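Local coordinates for protein galactose-1-phosphate uridylyltransferase (Pyrobaculum aerophilum str. IM2, PDB 6K9Z) that probably transfers uridylyl groups between UDP-glucose and galactose 1-phosphate, and binds UDP, zinc and iron, at residues W200-H205 with Y273-K278; P246-L251 with E268-Y273. The protein carries 1 engineered substitution. All coordinates share one frame; numbering follows the deposited sequence.

Contact 1 of 2, residues W200-H205 with Y273-K278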
loop_
_atom_site.group_PDB
_atom_site.type_symbol
_atom_site.label_atom_id
_atom_site.label_comp_id
_atom_site.label_asym_id
_atom_site.label_seq_id
_atom_site.Cartn_x
_atom_site.Cartn_y
_atom_site.Cartn_z
ATOM N N TRP A 200 5.911 -1.659 8.749
ATOM C CA TRP A 200 4.910 -0.829 9.454
ATOM C C TRP A 200 5.372 -0.571 10.893
ATOM O O TRP A 200 6.231 -1.287 11.419
ATOM C CB TRP A 200 3.516 -1.474 9.298
ATOM C CG TRP A 200 3.176 -1.665 7.854
ATOM C CD1 TRP A 200 3.176 -2.837 7.138
ATOM C CD2 TRP A 200 2.876 -0.619 6.907
ATOM N NE1 TRP A 200 2.887 -2.586 5.826
ATOM C CE2 TRP A 200 2.671 -1.248 5.663
ATOM C CE3 TRP A 200 2.738 0.767 7.006
ATOM C CZ2 TRP A 200 2.384 -0.524 4.515
ATOM C CZ3 TRP A 200 2.427 1.491 5.865
ATOM C CH2 TRP A 200 2.298 0.840 4.635
ATOM N N PRO A 201 4.875 0.497 11.545
ATOM C CA PRO A 201 5.477 1.017 12.781
ATOM C C PRO A 201 5.415 0.001 13.929
ATOM O O PRO A 201 6.342 -0.008 14.703
ATOM C CB PRO A 201 4.634 2.241 13.147
ATOM C CG PRO A 201 3.900 2.603 11.891
ATOM C CD PRO A 201 3.811 1.381 11.032
ATOM N N HIS A 202 4.363 -0.833 14.006
ATOM C CA HIS A 202 4.330 -1.972 14.956
ATOM C C HIS A 202 3.914 -3.237 14.234
ATOM O O HIS A 202 2.679 -3.575 14.339
ATOM C CB HIS A 202 3.378 -1.713 16.118
ATOM C CG HIS A 202 3.889 -0.674 17.054
ATOM N ND1 HIS A 202 3.661 0.693 16.851
ATOM C CD2 HIS A 202 4.637 -0.772 18.162
ATOM C CE1 HIS A 202 4.238 1.366 17.853
ATOM N NE2 HIS A 202 4.842 0.489 18.671
ATOM N N GLU A 203 4.851 -4.007 13.699
ATOM C CA GLU A 203 4.478 -5.124 12.806
ATOM C C GLU A 203 4.856 -6.429 13.497
ATOM O O GLU A 203 5.987 -6.554 13.949
ATOM C CB GLU A 203 5.125 -4.949 11.434
ATOM C CG GLU A 203 4.802 -6.120 10.497
ATOM C CD GLU A 203 5.152 -5.816 9.045
ATOM O OE1 GLU A 203 5.611 -4.683 8.786
ATOM O OE2 GLU A 203 5.017 -6.746 8.208
ATOM N N VAL A 204 3.879 -7.306 13.628
ATOM C CA VAL A 204 4.081 -8.632 14.261
ATOM C C VAL A 204 3.546 -9.695 13.320
ATOM O O VAL A 204 2.401 -9.556 12.807
ATOM C CB VAL A 204 3.425 -8.674 15.655
ATOM C CG1 VAL A 204 3.645 -10.062 16.272
ATOM C CG2 VAL A 204 3.914 -7.612 16.592
ATOM N N HIS A 205 4.359 -10.719 13.048
ATOM C CA HIS A 205 3.926 -11.906 12.262
ATOM C C HIS A 205 3.724 -13.074 13.218
ATOM O O HIS A 205 4.578 -13.250 14.151
ATOM C CB HIS A 205 4.945 -12.209 11.186
ATOM C CG HIS A 205 4.985 -11.212 10.088
ATOM N ND1 HIS A 205 5.599 -11.478 8.909
ATOM C CD2 HIS A 205 4.525 -9.938 10.039
ATOM C CE1 HIS A 205 5.527 -10.403 8.147
ATOM N NE2 HIS A 205 4.881 -9.428 8.833
ATOM N N TYR A 273 0.242 3.046 14.588
ATOM C CA TYR A 273 0.810 4.195 15.346
ATOM C C TYR A 273 2.333 4.054 15.380
ATOM O O TYR A 273 2.822 2.984 15.672
ATOM C CB TYR A 273 0.276 4.284 16.769
ATOM C CG TYR A 273 -1.115 4.848 16.948
ATOM C CD1 TYR A 273 -1.779 5.533 15.945
ATOM C CD2 TYR A 273 -1.727 4.791 18.183
ATOM C CE1 TYR A 273 -3.040 6.084 16.153
ATOM C CE2 TYR A 273 -2.980 5.334 18.417
ATOM C CZ TYR A 273 -3.644 5.977 17.399
ATOM O OH TYR A 273 -4.867 6.534 17.607
ATOM N N ARG A 274 3.043 5.229 15.220
ATOM C CA ARG A 274 4.500 5.241 15.489
ATOM C C ARG A 274 4.675 5.038 17.011
ATOM O O ARG A 274 3.713 5.200 17.801
ATOM C CB ARG A 274 5.169 6.540 15.002
ATOM C CG ARG A 274 5.179 6.716 13.487
ATOM C CD ARG A 274 5.810 8.043 13.068
ATOM N NE ARG A 274 5.821 8.162 11.605
ATOM C CZ ARG A 274 4.811 8.575 10.827
ATOM N NH1 ARG A 274 3.635 8.901 11.347
ATOM N NH2 ARG A 274 4.985 8.644 9.510
ATOM N N PRO A 275 5.822 4.804 17.602
ATOM C CA PRO A 275 6.064 4.753 19.045
ATOM C C PRO A 275 5.625 6.031 19.779
ATOM O O PRO A 275 5.227 5.923 20.922
ATOM C CB PRO A 275 7.578 4.498 19.129
ATOM C CG PRO A 275 7.864 3.685 17.907
ATOM C CD PRO A 275 7.011 4.358 16.836
ATOM N N ASP A 276 5.633 7.172 19.085
ATOM C CA ASP A 276 5.183 8.483 19.621
ATOM C C ASP A 276 3.654 8.652 19.539
ATOM O O ASP A 276 3.216 9.746 19.851
ATOM C CB ASP A 276 5.921 9.633 18.933
ATOM C CG ASP A 276 5.660 9.762 17.448
ATOM O OD1 ASP A 276 4.742 9.095 16.957
ATOM O OD2 ASP A 276 6.373 10.546 16.797
ATOM N N GLY A 277 2.859 7.631 19.182
ATOM C CA GLY A 277 1.382 7.722 19.098
ATOM C C GLY A 277 0.863 8.421 17.811
ATOM O O GLY A 277 -0.379 8.546 17.601
ATOM N N LYS A 278 1.789 8.826 16.929
ATOM C CA LYS A 278 1.495 9.472 15.614
ATOM C C LYS A 278 0.966 8.438 14.613
ATOM O O LYS A 278 1.671 7.462 14.361
ATOM C CB LYS A 278 2.784 10.063 15.042
ATOM C CG LYS A 278 2.623 10.980 13.842
ATOM C CD LYS A 278 3.672 12.079 13.815
ATOM C CE LYS A 278 3.491 13.076 14.951
ATOM N NZ LYS A 278 4.201 14.355 14.701
#

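Contact 2 of 2, residues P246-L251 with E268-Y273. With FE (Fe (III) ion), chain E.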
loop_
_atom_site.group_PDB
_atom_site.type_symbol
_atom_site.label_atom_id
_atom_site.label_comp_id
_atom_site.label_asym_id
_atom_site.label_seq_id
_atom_site.Cartn_x
_atom_site.Cartn_y
_atom_site.Cartn_z
ATOM N N PRO A 246 -4.957 1.644 15.999
ATOM C CA PRO A 246 -5.568 1.073 14.805
ATOM C C PRO A 246 -4.590 0.064 14.219
ATOM O O PRO A 246 -3.338 0.237 14.244
ATOM C CB PRO A 246 -5.801 2.264 13.873
ATOM C CG PRO A 246 -4.814 3.311 14.387
ATOM C CD PRO A 246 -4.640 3.067 15.867
ATOM N N TYR A 247 -5.135 -0.990 13.630
ATOM C CA TYR A 247 -4.263 -1.998 12.999
ATOM C C TYR A 247 -5.011 -2.700 11.869
ATOM O O TYR A 247 -6.280 -2.638 11.768
ATOM C CB TYR A 247 -3.763 -3.038 14.008
ATOM C CG TYR A 247 -4.836 -3.926 14.574
ATOM C CD1 TYR A 247 -5.241 -5.045 13.883
ATOM C CD2 TYR A 247 -5.449 -3.633 15.771
ATOM C CE1 TYR A 247 -6.246 -5.871 14.350
ATOM C CE2 TYR A 247 -6.460 -4.450 16.263
ATOM C CZ TYR A 247 -6.870 -5.546 15.535
ATOM O OH TYR A 247 -7.893 -6.337 15.963
ATOM N N ILE A 248 -4.192 -3.394 11.083
ATOM C CA ILE A 248 -4.597 -4.246 9.956
ATOM C C ILE A 248 -4.089 -5.633 10.295
ATOM O O ILE A 248 -2.944 -5.756 10.720
ATOM C CB ILE A 248 -3.992 -3.730 8.665
ATOM C CG1 ILE A 248 -4.621 -2.378 8.318
ATOM C CG2 ILE A 248 -4.114 -4.759 7.575
ATOM C CD1 ILE A 248 -3.685 -1.435 7.646
ATOM N N MET A 249 -4.921 -6.626 10.084
ATOM C CA MET A 249 -4.476 -8.041 10.174
ATOM C C MET A 249 -4.864 -8.801 8.910
ATOM O O MET A 249 -5.964 -8.585 8.414
ATOM C CB MET A 249 -5.101 -8.724 11.379
ATOM C CG MET A 249 -4.698 -10.184 11.454
ATOM S SD MET A 249 -5.016 -10.839 13.117
ATOM C CE MET A 249 -6.781 -11.065 12.966
ATOM N N VAL A 250 -3.933 -9.581 8.365
ATOM C CA VAL A 250 -4.195 -10.372 7.148
ATOM C C VAL A 250 -3.590 -11.757 7.362
ATOM O O VAL A 250 -2.553 -11.883 7.944
ATOM C CB VAL A 250 -3.656 -9.656 5.889
ATOM C CG1 VAL A 250 -2.159 -9.472 5.933
ATOM C CG2 VAL A 250 -4.113 -10.300 4.584
ATOM N N LEU A 251 -4.293 -12.743 6.864
ATOM C CA LEU A 251 -3.837 -14.149 6.824
ATOM C C LEU A 251 -3.202 -14.428 5.463
ATOM O O LEU A 251 -3.914 -14.404 4.461
ATOM C CB LEU A 251 -5.016 -15.085 7.050
ATOM C CG LEU A 251 -4.705 -16.581 6.884
ATOM C CD1 LEU A 251 -3.507 -16.953 7.755
ATOM C CD2 LEU A 251 -5.934 -17.422 7.235
ATOM N N GLU A 268 -0.179 -11.551 9.431
ATOM C CA GLU A 268 0.593 -10.291 9.526
ATOM C C GLU A 268 -0.315 -9.277 10.220
ATOM O O GLU A 268 -1.464 -9.090 9.792
ATOM C CB GLU A 268 1.151 -9.825 8.188
ATOM C CG GLU A 268 1.980 -10.851 7.465
ATOM C CD GLU A 268 2.727 -10.358 6.258
ATOM O OE1 GLU A 268 3.678 -11.042 5.857
ATOM O OE2 GLU A 268 2.313 -9.324 5.708
ATOM N N ILE A 269 0.232 -8.592 11.219
ATOM C CA ILE A 269 -0.477 -7.501 11.899
ATOM C C ILE A 269 0.354 -6.221 11.727
ATOM O O ILE A 269 1.543 -6.225 12.126
ATOM C CB ILE A 269 -0.706 -7.858 13.374
ATOM C CG1 ILE A 269 -1.562 -9.097 13.601
ATOM C CG2 ILE A 269 -1.309 -6.681 14.095
ATOM C CD1 ILE A 269 -1.358 -9.689 14.990
ATOM N N TYR A 270 -0.284 -5.170 11.218
ATOM C CA TYR A 270 0.315 -3.837 10.982
ATOM C C TYR A 270 -0.346 -2.890 11.964
ATOM O O TYR A 270 -1.433 -2.491 11.692
ATOM C CB TYR A 270 0.126 -3.388 9.547
ATOM C CG TYR A 270 0.383 -4.408 8.477
ATOM C CD1 TYR A 270 1.352 -5.379 8.575
ATOM C CD2 TYR A 270 -0.334 -4.327 7.297
ATOM C CE1 TYR A 270 1.613 -6.264 7.540
ATOM C CE2 TYR A 270 -0.130 -5.213 6.250
ATOM C CZ TYR A 270 0.834 -6.215 6.391
ATOM O OH TYR A 270 1.011 -7.082 5.350
ATOM N N GLY A 271 0.301 -2.623 13.102
ATOM C CA GLY A 271 -0.119 -1.555 14.019
ATOM C C GLY A 271 0.309 -0.227 13.483
ATOM O O GLY A 271 1.524 -0.078 13.134
ATOM N N MET A 272 -0.623 0.719 13.383
ATOM C CA MET A 272 -0.402 1.881 12.485
ATOM C C MET A 272 -0.035 3.134 13.285
ATOM O O MET A 272 0.062 4.191 12.688
ATOM C CB MET A 272 -1.588 2.111 11.545
ATOM C CG MET A 272 -1.835 0.928 10.615
ATOM S SD MET A 272 -0.363 0.666 9.552
ATOM C CE MET A 272 -0.632 1.974 8.374
ATOM N N TYR A 273 0.242 3.046 14.588
ATOM C CA TYR A 273 0.810 4.195 15.346
ATOM C C TYR A 273 2.333 4.054 15.380
ATOM O O TYR A 273 2.822 2.984 15.672
ATOM C CB TYR A 273 0.276 4.284 16.769
ATOM C CG TYR A 273 -1.115 4.848 16.948
ATOM C CD1 TYR A 273 -1.779 5.533 15.945
ATOM C CD2 TYR A 273 -1.727 4.791 18.183
ATOM C CE1 TYR A 273 -3.040 6.084 16.153
ATOM C CE2 TYR A 273 -2.980 5.334 18.417
ATOM C CZ TYR A 273 -3.644 5.977 17.399
ATOM O OH TYR A 273 -4.867 6.534 17.607
HETATM FE FE FE E . 3.549 -12.712 4.322
HETATM O O HOH W 1 5.760 -12.611 4.642
#

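Contact 1 of 2, residues W200-H205 with Y273-K278
Pro201 and His202 meet the Tyr273-Arg274-Pro275 backbone in a small, buried strand-to-loop contact where strand 202-208 begins and strand 266-271 ends, at the strand ends of the long antiparallel sheet. Pro201 presses its CB against the backbone here, with Tyr273 O 3.2 Å from Pro201 CB and Arg274 CA 3.8 Å from the same carbon. The same carbonyl is shared with the histidine: His202 ND1 gives a weak hydrogen bond to Tyr273 O over 2.7 Å, short but bent to 129° at the hydrogen. Tyr273 O lies at the edge of the imidazole, near the ring plane; CG of His202, anti to its own carbonyl carbon (chi1 -71°), turns the ring this way. From the same ring CE1 reaches the peptide that follows, lying 3.8 Å from Arg274 C, and CD of Pro275 is 4.2 Å from CE1 of His202. On its other nitrogen the imidazole is hydrogen-bonded to Arg304 of helix 298-309, so both ring nitrogens have partners, which probably limits turning of the ring. Immediately after Tyr273 the loop makes a type I beta turn from Arg274 to Gly277, closed by Gly277 N to Arg274 O at 2.9 Å, with an overlapping Asx turn in which Asp276 OD1 accepts from Lys278 N. Gly277 O sits over the centre of one face of the Tyr273 ring, 3.7 Å above its plane, while the phenol oxygen is hydrogen-bonded to Glu131. The Arg274 side chain leaves its backbone away from 200-205, and its nearest atom is about 4 Å from a bound UDP.

Contact 2 of 2, residues P246-L251 with E268-Y273
Glu268 and Val250 form a hydrogen-bonded antiparallel pair, the glutamate, with CG anti to its carbonyl carbon (chi1 -54°) and the chain extended beyond, binding iron(III) through OE1 at 2.3 Å. A water and His252, His266 and Glu156 join it on the metal. OE2 accepts a 2.6 Å hydrogen bond from Tyr270 OH, which, with OE1 on the iron, holds the carboxylate at both oxygens. That phenol lies against Val250 CG1, and Ile248 CG2 touches Tyr270 CD2 at 3.8 Å. On the opposite face Met249 and Ile269 run side by side, SD to CG1 3.9 Å, against helix 220-240. Between the two faces the backbones are laced by Tyr270 N to Ile248 O, nearly straight at 170°, and its companions as far as Met272 N to Pro246 O. At this far end Pro246 CD makes a CH-pi contact over one face of the Tyr273 ring, 3.5 Å from its centroid. A leucine in place of Tyr273 would probably lose this flat platform for the proline and leave Glu131 without its phenol partner. With OE1 on the metal and OE2 held by a phenol, the carboxylate is probably ionised and its negative charge shared between iron and hydrogen bond.

From the N terminus, the chain first enters contact 1 at 200-205, then passes through helix 220-240 to 246-251, the first half of contact 2. A short excursion of 16 residues brings it back antiparallel at 268-273, closing the inner loop; only then does 273-278 return to the start of strand 202-208 and close the outer one. Contact 2 thus lies within contact 1, and Tyr273 belongs to both. Strand 266-271 sits between its neighbours 247-252 and 202-208, and the two contacts also touch through His202 O and Gly271 N, 2.8 Å apart. Together they join three adjacent strands and the turn that follows strand 266-271.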